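Local coordinates for FeoA (Thermococcus thioreducens, PDB 3E19), which probably regulates iron uptake as a small metal-binding protein built on an SH3-like beta-barrel fold, at residues 13-18 with 39-44; 34-39 with 55-60; 51-56 with 64-69. All blocks are in the same frame, centred on the assembly; numbering follows the deposited sequence.

Contact 1 of 3, residues 13-18 with 39-44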
ATOM      1  N   GLY C  13     -30.158   7.893   3.112  1.00 25.21           N
ATOM      2  CA  GLY C  13     -30.576   8.420   4.379  1.00 25.71           C
ATOM      3  C   GLY C  13     -30.952   7.405   5.447  1.00 25.39           C
ATOM      4  O   GLY C  13     -30.888   7.749   6.610  1.00 26.69           O
ATOM      5  N   ASP C  14     -31.393   6.193   5.093  1.00 25.46           N
ATOM      6  CA  ASP C  14     -31.752   5.196   6.125  1.00 25.80           C
ATOM      7  C   ASP C  14     -30.524   4.805   6.937  1.00 25.10           C
ATOM      8  O   ASP C  14     -29.402   4.712   6.389  1.00 24.04           O
ATOM      9  CB  ASP C  14     -32.309   3.912   5.530  1.00 26.11           C
ATOM     10  CG  ASP C  14     -33.603   4.109   4.800  1.00 31.43           C
ATOM     11  OD1 ASP C  14     -34.215   5.186   4.956  1.00 32.53           O
ATOM     12  OD2 ASP C  14     -33.990   3.184   4.044  1.00 36.34           O
ATOM     13  N   LYS C  15     -30.742   4.566   8.228  1.00 24.30           N
ATOM     14  CA  LYS C  15     -29.743   3.983   9.107  1.00 24.45           C
ATOM     15  C   LYS C  15     -30.352   2.802   9.834  1.00 22.34           C
ATOM     16  O   LYS C  15     -31.531   2.833  10.206  1.00 20.10           O
ATOM     17  CB  LYS C  15     -29.344   4.940  10.219  1.00 25.50           C
ATOM     18  CG  LYS C  15     -28.740   6.243   9.825  1.00 29.35           C
ATOM     19  CD  LYS C  15     -28.342   7.005  11.104  1.00 30.67           C
ATOM     20  CE  LYS C  15     -27.303   6.228  11.948  1.00 35.95           C
ATOM     21  NZ  LYS C  15     -26.250   7.084  12.634  1.00 37.47           N
ATOM     22  N   GLY C  16     -29.527   1.821  10.131  1.00 20.26           N
ATOM     23  CA  GLY C  16     -29.973   0.691  10.901  1.00 20.45           C
ATOM     24  C   GLY C  16     -28.834  -0.146  11.478  1.00 19.36           C
ATOM     25  O   GLY C  16     -27.647   0.131  11.264  1.00 20.33           O
ATOM     26  N   ILE C  17     -29.222  -1.201  12.158  1.00 17.53           N
ATOM     27  CA  ILE C  17     -28.300  -2.117  12.821  1.00 17.94           C
ATOM     28  C   ILE C  17     -28.481  -3.468  12.172  1.00 16.08           C
ATOM     29  O   ILE C  17     -29.606  -3.972  12.071  1.00 16.58           O
ATOM     30  CB  ILE C  17     -28.608  -2.242  14.353  1.00 16.95           C
ATOM     31  CG1 ILE C  17     -28.574  -0.907  15.038  1.00 20.01           C
ATOM     32  CG2 ILE C  17     -27.615  -3.204  15.046  1.00 19.64           C
ATOM     33  CD1 ILE C  17     -29.240  -0.925  16.445  1.00 19.80           C
ATOM     34  N   VAL C  18     -27.393  -4.091  11.754  1.00 15.58           N
ATOM     35  CA  VAL C  18     -27.478  -5.419  11.177  1.00 15.01           C
ATOM     36  C   VAL C  18     -27.933  -6.421  12.232  1.00 17.39           C
ATOM     37  O   VAL C  18     -27.378  -6.454  13.348  1.00 16.90           O
ATOM     38  CB  VAL C  18     -26.118  -5.898  10.623  1.00 16.06           C
ATOM     39  CG1 VAL C  18     -26.252  -7.296  10.052  1.00 14.51           C
ATOM     40  CG2 VAL C  18     -25.546  -4.874   9.629  1.00 14.11           C
ATOM     41  N   GLY C  39     -24.843  -6.365  14.627  1.00 19.22           N
ATOM     42  CA  GLY C  39     -24.604  -5.300  15.578  1.00 17.74           C
ATOM     43  C   GLY C  39     -23.958  -4.076  14.996  1.00 17.06           C
ATOM     44  O   GLY C  39     -24.004  -3.035  15.580  1.00 16.14           O
ATOM     45  N   ALA C  40     -23.323  -4.185  13.836  1.00 17.48           N
ATOM     46  CA  ALA C  40     -22.801  -3.017  13.140  1.00 17.67           C
ATOM     47  C   ALA C  40     -23.932  -2.110  12.674  1.00 19.08           C
ATOM     48  O   ALA C  40     -25.013  -2.600  12.351  1.00 17.40           O
ATOM     49  CB  ALA C  40     -21.898  -3.460  11.914  1.00 17.77           C
ATOM     50  N   THR C  41     -23.656  -0.791  12.638  1.00 20.26           N
ATOM     51  CA  THR C  41     -24.588   0.223  12.157  1.00 20.94           C
ATOM     52  C   THR C  41     -24.187   0.623  10.746  1.00 21.17           C
ATOM     53  O   THR C  41     -23.015   0.760  10.416  1.00 19.91           O
ATOM     54  CB  THR C  41     -24.631   1.421  13.106  1.00 21.84           C
ATOM     55  OG1 THR C  41     -25.052   0.965  14.398  1.00 21.92           O
ATOM     56  CG2 THR C  41     -25.557   2.537  12.620  1.00 24.30           C
ATOM     57  N   ILE C  42     -25.188   0.728   9.907  1.00 21.23           N
ATOM     58  CA  ILE C  42     -25.006   1.046   8.523  1.00 23.11           C
ATOM     59  C   ILE C  42     -25.842   2.283   8.199  1.00 23.30           C
ATOM     60  O   ILE C  42     -26.971   2.427   8.697  1.00 21.02           O
ATOM     61  CB  ILE C  42     -25.349  -0.205   7.631  1.00 24.02           C
ATOM     62  CG1 ILE C  42     -25.539   0.166   6.161  1.00 26.71           C
ATOM     63  CG2 ILE C  42     -26.561  -0.962   8.087  1.00 27.31           C
ATOM     64  CD1 ILE C  42     -25.321  -1.000   5.311  1.00 31.70           C
ATOM     65  N   GLN C  43     -25.268   3.180   7.401  1.00 24.10           N
ATOM     66  CA  GLN C  43     -26.025   4.213   6.733  1.00 25.97           C
ATOM     67  C   GLN C  43     -25.953   4.053   5.246  1.00 24.91           C
ATOM     68  O   GLN C  43     -24.877   3.852   4.677  1.00 23.71           O
ATOM     69  CB  GLN C  43     -25.527   5.610   7.065  1.00 26.56           C
ATOM     70  CG  GLN C  43     -26.480   6.708   6.539  1.00 28.94           C
ATOM     71  CD  GLN C  43     -25.921   8.103   6.772  1.00 30.92           C
ATOM     72  OE1 GLN C  43     -26.325   9.081   6.113  1.00 39.27           O
ATOM     73  NE2 GLN C  43     -24.954   8.199   7.679  1.00 36.00           N
ATOM     74  N   VAL C  44     -27.119   4.168   4.622  1.00 24.08           N
ATOM     75  CA  VAL C  44     -27.222   4.093   3.198  1.00 24.63           C
ATOM     76  C   VAL C  44     -27.038   5.508   2.665  1.00 24.69           C
ATOM     77  O   VAL C  44     -27.733   6.428   3.116  1.00 22.64           O
ATOM     78  CB  VAL C  44     -28.552   3.533   2.796  1.00 24.99           C
ATOM     79  CG1 VAL C  44     -28.630   3.449   1.252  1.00 23.30           C
ATOM     80  CG2 VAL C  44     -28.703   2.152   3.493  1.00 24.97           C
TER
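Two strands of the SH3-like barrel, 15-21 and 41-46, run antiparallel here, their short segments 4.7 Å apart at an angle of 143°, with Gly-16 and Ile-42 as the hydrogen-bonded pair. Gly-16 N gives to Ile-42 O (3.0 Å) and Ile-42 N to Gly-16 O (2.9 Å), both fairly straight. Val-44 N with Asp-14 O and Val-18 N with Ala-40 O carry the ladder outward, and bonds from Gly-13 N to Val-44 O and Gly-39 N to Val-18 O finish it. Both end glycines have backbone angles that would jam a CB against the preceding carbonyl.

Lys-15, Ile-17, Thr-41 and Gln-43 share one face of the sheet. With OG1 anti to the carbonyl carbon (chi1 -60°), Thr-41 turns CG2 over Gly-16 O (3.5 Å) and toward Lys-15 CE (4.1 Å), while OG1 faces Ile-17 CG1 at 4.0 Å. A glycine in place of Thr-41 removes both branches and is likely to leave the Lys-15 chain freer to swing and Ile-17 CG1 less covered on this side. Lys-15 CG meets Gln-43 CG at 4.0 Å.

On the other face Ile-42 packs on Ile-55, Val-74 and Leu-36. Strand 15-21 lies between 41-46 and 72-76, and strand 41-46 bonds onward to 53-57 through Gln-43 and Ser-56.

Contact 2 of 3, residues 34-39 with 55-60; sequences MGLTPG and ISVGGV
Val-57 N gives to Val-60 O at 2.8 Å, one of two backbone bonds joining these residues; the other, Val-60 N to Val-57 O, closes the type I' turn through which strand 53-57 turns back. From the start of this turn the Val-57 side chain meets the loop after helix 24-32. Its CG2 packs against Met-34 O at 3.5 Å, and Val-57 CG1 comes within 3.8 Å of Gly-35 O, so the valine covers two successive carbonyls. Gly-35 is the C-prime residue of the Schellman motif closing that helix; the place a CB would take is only 2.9 Å from Val-57 CG1, and its positive phi also suits glycine.

Beside this, Leu-36 and Ile-55 meet tip to tip, CD1 to CD1 at 3.8 Å. The isoleucine reaches this far because CG1 sits between its N and its carbonyl carbon (chi1 64°) with CD1 extended beyond. Leu-36 CD2 touches Val-57 CG2 at 4.1 Å, the two side chains nearly perpendicular. Thr-37 of a neighbouring subunit packs on Val-57.

All five touching residues are buried. Methyls lie on methyls and on the Met-34 and Gly-35 carbonyls without polar bonds between the segments, so the contact depends on close fit and exclusion of water.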
ATOM      1  N   MET C  34     -16.814  -5.790   4.774  1.00 21.63           N
ATOM      2  CA  MET C  34     -17.414  -4.441   4.647  1.00 22.18           C
ATOM      3  C   MET C  34     -18.002  -4.016   5.979  1.00 20.39           C
ATOM      4  O   MET C  34     -18.831  -3.089   6.054  1.00 19.12           O
ATOM      5  CB  MET C  34     -18.503  -4.432   3.578  1.00 21.58           C
ATOM      6  CG  MET C  34     -17.967  -4.411   2.150  1.00 24.63           C
ATOM      7  SD  MET C  34     -19.303  -4.509   0.891  1.00 27.73           S
ATOM      8  CE  MET C  34     -19.598  -6.268   0.995  1.00 20.09           C
ATOM      9  N   GLY C  35     -17.588  -4.723   7.032  1.00 20.00           N
ATOM     10  CA  GLY C  35     -18.060  -4.451   8.391  1.00 19.85           C
ATOM     11  C   GLY C  35     -19.475  -4.962   8.657  1.00 19.55           C
ATOM     12  O   GLY C  35     -20.042  -4.682   9.721  1.00 18.13           O
ATOM     13  N   LEU C  36     -20.058  -5.714   7.708  1.00 18.53           N
ATOM     14  CA  LEU C  36     -21.455  -6.168   7.826  1.00 18.38           C
ATOM     15  C   LEU C  36     -21.545  -7.518   8.569  1.00 18.28           C
ATOM     16  O   LEU C  36     -21.392  -8.606   7.990  1.00 17.45           O
ATOM     17  CB  LEU C  36     -22.129  -6.174   6.469  1.00 17.74           C
ATOM     18  CG  LEU C  36     -22.175  -4.838   5.758  1.00 19.18           C
ATOM     19  CD1 LEU C  36     -22.572  -5.006   4.276  1.00 19.96           C
ATOM     20  CD2 LEU C  36     -23.108  -3.889   6.528  1.00 16.75           C
ATOM     21  N   THR C  37     -21.697  -7.377   9.883  1.00 18.07           N
ATOM     22  CA  THR C  37     -21.850  -8.435  10.857  1.00 19.51           C
ATOM     23  C   THR C  37     -22.933  -7.960  11.863  1.00 18.13           C
ATOM     24  O   THR C  37     -23.135  -6.754  12.019  1.00 16.75           O
ATOM     25  CB  THR C  37     -20.474  -8.663  11.612  1.00 20.36           C
ATOM     26  OG1 THR C  37     -20.536  -9.789  12.428  1.00 26.45           O
ATOM     27  CG2 THR C  37     -20.140  -7.552  12.488  1.00 20.92           C
ATOM     28  N   PRO C  38     -23.623  -8.895  12.536  1.00 17.98           N
ATOM     29  CA  PRO C  38     -24.614  -8.454  13.498  1.00 18.52           C
ATOM     30  C   PRO C  38     -24.117  -7.469  14.531  1.00 18.81           C
ATOM     31  O   PRO C  38     -23.060  -7.648  15.147  1.00 21.16           O
ATOM     32  CB  PRO C  38     -25.138  -9.771  14.084  1.00 19.31           C
ATOM     33  CG  PRO C  38     -24.999 -10.706  12.979  1.00 18.50           C
ATOM     34  CD  PRO C  38     -23.610 -10.364  12.449  1.00 17.97           C
ATOM     35  N   GLY C  39     -24.843  -6.365  14.627  1.00 19.22           N
ATOM     36  CA  GLY C  39     -24.604  -5.300  15.578  1.00 17.74           C
ATOM     37  C   GLY C  39     -23.958  -4.076  14.996  1.00 17.06           C
ATOM     38  O   GLY C  39     -24.004  -3.035  15.580  1.00 16.14           O
ATOM     39  N   ILE C  55     -22.851   2.466   0.939  1.00 17.82           N
ATOM     40  CA  ILE C  55     -23.076   2.532   2.372  1.00 17.97           C
ATOM     41  C   ILE C  55     -21.865   3.077   3.114  1.00 18.06           C
ATOM     42  O   ILE C  55     -20.739   3.086   2.609  1.00 16.95           O
ATOM     43  CB  ILE C  55     -23.419   1.122   2.985  1.00 18.09           C
ATOM     44  CG1 ILE C  55     -22.229   0.160   2.828  1.00 18.25           C
ATOM     45  CG2 ILE C  55     -24.657   0.498   2.294  1.00 17.13           C
ATOM     46  CD1 ILE C  55     -22.384  -1.283   3.459  1.00 17.97           C
ATOM     47  N   SER C  56     -22.112   3.467   4.360  1.00 18.86           N
ATOM     48  CA  SER C  56     -21.075   3.825   5.289  1.00 19.66           C
ATOM     49  C   SER C  56     -21.223   2.958   6.552  1.00 20.11           C
ATOM     50  O   SER C  56     -22.327   2.865   7.135  1.00 19.10           O
ATOM     51  CB  SER C  56     -21.223   5.298   5.607  1.00 21.55           C
ATOM     52  OG  SER C  56     -20.452   5.663   6.718  1.00 24.09           O
ATOM     53  N   VAL C  57     -20.123   2.306   6.931  1.00 21.19           N
ATOM     54  CA  VAL C  57     -20.020   1.430   8.130  1.00 21.15           C
ATOM     55  C   VAL C  57     -18.788   1.859   8.923  1.00 22.01           C
ATOM     56  O   VAL C  57     -17.683   1.833   8.413  1.00 20.33           O
ATOM     57  CB  VAL C  57     -19.939  -0.063   7.767  1.00 21.26           C
ATOM     58  CG1 VAL C  57     -20.131  -0.960   9.033  1.00 19.03           C
ATOM     59  CG2 VAL C  57     -20.991  -0.407   6.778  1.00 21.82           C
ATOM     60  N   GLY C  58     -19.009   2.333  10.155  1.00 22.66           N
ATOM     61  CA  GLY C  58     -17.927   2.787  11.008  1.00 22.96           C
ATOM     62  C   GLY C  58     -17.134   3.903  10.392  1.00 24.01           C
ATOM     63  O   GLY C  58     -15.900   3.972  10.581  1.00 25.71           O
ATOM     64  N   GLY C  59     -17.827   4.763   9.642  1.00 24.29           N
ATOM     65  CA  GLY C  59     -17.203   5.828   8.906  1.00 24.92           C
ATOM     66  C   GLY C  59     -16.470   5.448   7.631  1.00 24.89           C
ATOM     67  O   GLY C  59     -15.790   6.283   7.072  1.00 26.36           O
ATOM     68  N   VAL C  60     -16.587   4.210   7.161  1.00 22.87           N
ATOM     69  CA  VAL C  60     -15.917   3.784   5.955  1.00 22.84           C
ATOM     70  C   VAL C  60     -16.965   3.492   4.871  1.00 23.70           C
ATOM     71  O   VAL C  60     -17.976   2.804   5.142  1.00 20.77           O
ATOM     72  CB  VAL C  60     -15.048   2.515   6.204  1.00 22.64           C
ATOM     73  CG1 VAL C  60     -14.392   2.040   4.904  1.00 22.69           C
ATOM     74  CG2 VAL C  60     -14.021   2.782   7.355  1.00 21.96           C
TER

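Contact 3 of 3, residues 51-56 with 64-69; sequences GPIIIS and IGKGLA
Ile-53, Ile-64 and Ala-69 form the apolar centre where the beta hairpin of strands 53-57 and 60-64 runs into the short helix 66-69 of the SH3-like barrel. Ile-53 CB lies 3.8 Å from Ile-64 CG2, and Ile-53 CD1 reaches Ala-69 CB at 4.0 Å. Ile-64 CG1 is anti to its backbone N (chi1 -174°), which turns CG2 across the hairpin, toward Ile-53 O. Ile-55 CG2 extends the apolar row, 4.3 Å from Ile-64 CG2, and Leu-31 of helix 24-32 and Leu-36 also pack on Ile-64.

Behind these side chains, the backbones of Ile-53 and Ile-64 form a hydrogen-bonded antiparallel pair: Ile-53 N to Ile-64 O and Ile-64 N to Ile-53 O are each 2.8 Å. The strand then gives way to the helix at Gly-65, its N-cap residue, whose O accepts from Ala-69 N at 2.9 Å and whose N bonds to Glu-9 OE1 of a neighbouring subunit.

At the polar edge Lys-66 runs alongside Gly-51, which precedes a cis peptide to Pro-52. Lys-66 NZ is hydrogen-bonded to the backbone O of Pro-49 and of His-48, while Lys-66 CG rests 4.0 Å from Gly-51 N.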
ATOM      1  N   GLY C  51     -28.536  -1.089  -8.727  1.00 36.03           N
ATOM      2  CA  GLY C  51     -27.341  -0.927  -7.925  1.00 34.90           C
ATOM      3  C   GLY C  51     -26.295  -0.042  -8.587  1.00 33.92           C
ATOM      4  O   GLY C  51     -26.550   0.529  -9.648  1.00 34.73           O
ATOM      5  N   PRO C  52     -25.124   0.109  -7.947  1.00 31.34           N
ATOM      6  CA  PRO C  52     -24.839  -0.463  -6.624  1.00 30.03           C
ATOM      7  C   PRO C  52     -25.474   0.378  -5.500  1.00 28.58           C
ATOM      8  O   PRO C  52     -25.997   1.480  -5.743  1.00 28.96           O
ATOM      9  CB  PRO C  52     -23.301  -0.389  -6.529  1.00 29.61           C
ATOM     10  CG  PRO C  52     -22.926   0.772  -7.343  1.00 30.12           C
ATOM     11  CD  PRO C  52     -24.000   0.909  -8.448  1.00 31.56           C
ATOM     12  N   ILE C  53     -25.390  -0.124  -4.277  1.00 25.56           N
ATOM     13  CA  ILE C  53     -25.715   0.696  -3.114  1.00 23.86           C
ATOM     14  C   ILE C  53     -24.425   1.170  -2.476  1.00 22.09           C
ATOM     15  O   ILE C  53     -23.497   0.367  -2.261  1.00 21.48           O
ATOM     16  CB  ILE C  53     -26.512  -0.152  -2.092  1.00 23.40           C
ATOM     17  CG1 ILE C  53     -27.708  -0.805  -2.787  1.00 24.72           C
ATOM     18  CG2 ILE C  53     -26.969   0.695  -0.920  1.00 22.91           C
ATOM     19  CD1 ILE C  53     -28.533  -1.697  -1.870  1.00 25.20           C
ATOM     20  N   ILE C  54     -24.370   2.436  -2.111  1.00 19.93           N
ATOM     21  CA  ILE C  54     -23.223   2.954  -1.398  1.00 19.54           C
ATOM     22  C   ILE C  54     -23.610   3.109   0.053  1.00 19.15           C
ATOM     23  O   ILE C  54     -24.575   3.804   0.359  1.00 19.37           O
ATOM     24  CB  ILE C  54     -22.761   4.312  -1.963  1.00 19.18           C
ATOM     25  CG1 ILE C  54     -22.520   4.196  -3.474  1.00 21.96           C
ATOM     26  CG2 ILE C  54     -21.554   4.886  -1.185  1.00 18.57           C
ATOM     27  CD1 ILE C  54     -21.526   3.098  -3.929  1.00 23.90           C
ATOM     28  N   ILE C  55     -22.851   2.466   0.939  1.00 17.82           N
ATOM     29  CA  ILE C  55     -23.076   2.532   2.372  1.00 17.97           C
ATOM     30  C   ILE C  55     -21.865   3.077   3.114  1.00 18.06           C
ATOM     31  O   ILE C  55     -20.739   3.086   2.609  1.00 16.95           O
ATOM     32  CB  ILE C  55     -23.419   1.122   2.985  1.00 18.09           C
ATOM     33  CG1 ILE C  55     -22.229   0.160   2.828  1.00 18.25           C
ATOM     34  CG2 ILE C  55     -24.657   0.498   2.294  1.00 17.13           C
ATOM     35  CD1 ILE C  55     -22.384  -1.283   3.459  1.00 17.97           C
ATOM     36  N   SER C  56     -22.112   3.467   4.360  1.00 18.86           N
ATOM     37  CA  SER C  56     -21.075   3.825   5.289  1.00 19.66           C
ATOM     38  C   SER C  56     -21.223   2.958   6.552  1.00 20.11           C
ATOM     39  O   SER C  56     -22.327   2.865   7.135  1.00 19.10           O
ATOM     40  CB  SER C  56     -21.223   5.298   5.607  1.00 21.55           C
ATOM     41  OG  SER C  56     -20.452   5.663   6.718  1.00 24.09           O
ATOM     42  N   ILE C  64     -21.931  -1.957  -2.470  1.00 18.66           N
ATOM     43  CA  ILE C  64     -22.375  -3.318  -2.415  1.00 18.44           C
ATOM     44  C   ILE C  64     -23.423  -3.546  -3.489  1.00 19.68           C
ATOM     45  O   ILE C  64     -24.167  -2.629  -3.841  1.00 21.72           O
ATOM     46  CB  ILE C  64     -22.933  -3.616  -0.972  1.00 18.34           C
ATOM     47  CG1 ILE C  64     -23.290  -5.081  -0.807  1.00 19.06           C
ATOM     48  CG2 ILE C  64     -24.103  -2.654  -0.559  1.00 18.02           C
ATOM     49  CD1 ILE C  64     -23.455  -5.475   0.706  1.00 16.89           C
ATOM     50  N   GLY C  65     -23.470  -4.755  -4.030  1.00 19.32           N
ATOM     51  CA  GLY C  65     -24.451  -5.087  -5.034  1.00 20.48           C
ATOM     52  C   GLY C  65     -25.764  -5.377  -4.369  1.00 21.66           C
ATOM     53  O   GLY C  65     -25.789  -5.835  -3.227  1.00 20.10           O
ATOM     54  N   LYS C  66     -26.857  -5.126  -5.078  1.00 22.47           N
ATOM     55  CA  LYS C  66     -28.194  -5.414  -4.559  1.00 23.69           C
ATOM     56  C   LYS C  66     -28.365  -6.862  -4.159  1.00 23.57           C
ATOM     57  O   LYS C  66     -29.017  -7.174  -3.139  1.00 23.63           O
ATOM     58  CB  LYS C  66     -29.278  -5.074  -5.600  1.00 24.80           C
ATOM     59  CG  LYS C  66     -29.530  -3.596  -5.759  1.00 28.45           C
ATOM     60  CD  LYS C  66     -30.997  -3.251  -5.914  1.00 34.01           C
ATOM     61  CE  LYS C  66     -31.290  -1.853  -5.299  1.00 37.70           C
ATOM     62  NZ  LYS C  66     -32.300  -1.067  -6.092  1.00 39.89           N
ATOM     63  N   GLY C  67     -27.835  -7.771  -4.967  1.00 22.12           N
ATOM     64  CA  GLY C  67     -27.903  -9.213  -4.616  1.00 22.83           C
ATOM     65  C   GLY C  67     -27.289  -9.559  -3.267  1.00 22.39           C
ATOM     66  O   GLY C  67     -27.955 -10.171  -2.417  1.00 23.17           O
ATOM     67  N   LEU C  68     -26.034  -9.152  -3.040  1.00 21.44           N
ATOM     68  CA  LEU C  68     -25.377  -9.453  -1.778  1.00 20.31           C
ATOM     69  C   LEU C  68     -26.051  -8.706  -0.621  1.00 20.17           C
ATOM     70  O   LEU C  68     -26.184  -9.271   0.481  1.00 20.77           O
ATOM     71  CB  LEU C  68     -23.861  -9.165  -1.807  1.00 20.77           C
ATOM     72  CG  LEU C  68     -23.071  -9.713  -0.609  1.00 20.35           C
ATOM     73  CD1 LEU C  68     -23.231 -11.240  -0.379  1.00 22.72           C
ATOM     74  CD2 LEU C  68     -21.588  -9.353  -0.704  1.00 21.33           C
ATOM     75  N   ALA C  69     -26.490  -7.483  -0.888  1.00 18.67           N
ATOM     76  CA  ALA C  69     -27.218  -6.651   0.061  1.00 18.85           C
ATOM     77  C   ALA C  69     -28.568  -7.266   0.526  1.00 19.25           C
ATOM     78  O   ALA C  69     -28.998  -7.039   1.649  1.00 20.44           O
ATOM     79  CB  ALA C  69     -27.426  -5.268  -0.519  1.00 17.41           C
TER

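Contact 1 is partly buried, with Lys-15, Thr-41 and Gln-43 on a more open face, whereas contacts 2 and 3 are buried. Its strength is a six-bond backbone ladder; contact 3 keeps two such bonds beside its apolar row, and contact 2 is van der Waals packing of methyls on one another and on backbone carbonyls, with no polar bond between its segments. Strand 53-57 serves both contacts 2 and 3, with Ile-55 common to them, and it is the sheet neighbour of strand 41-46 of contact 1. Gly-39 belongs to both contacts 1 and 2. Ile-42, Ile-55, Leu-36 and Ile-64 tie all three into one hydrophobic interior, and neighbouring subunits touch each contact.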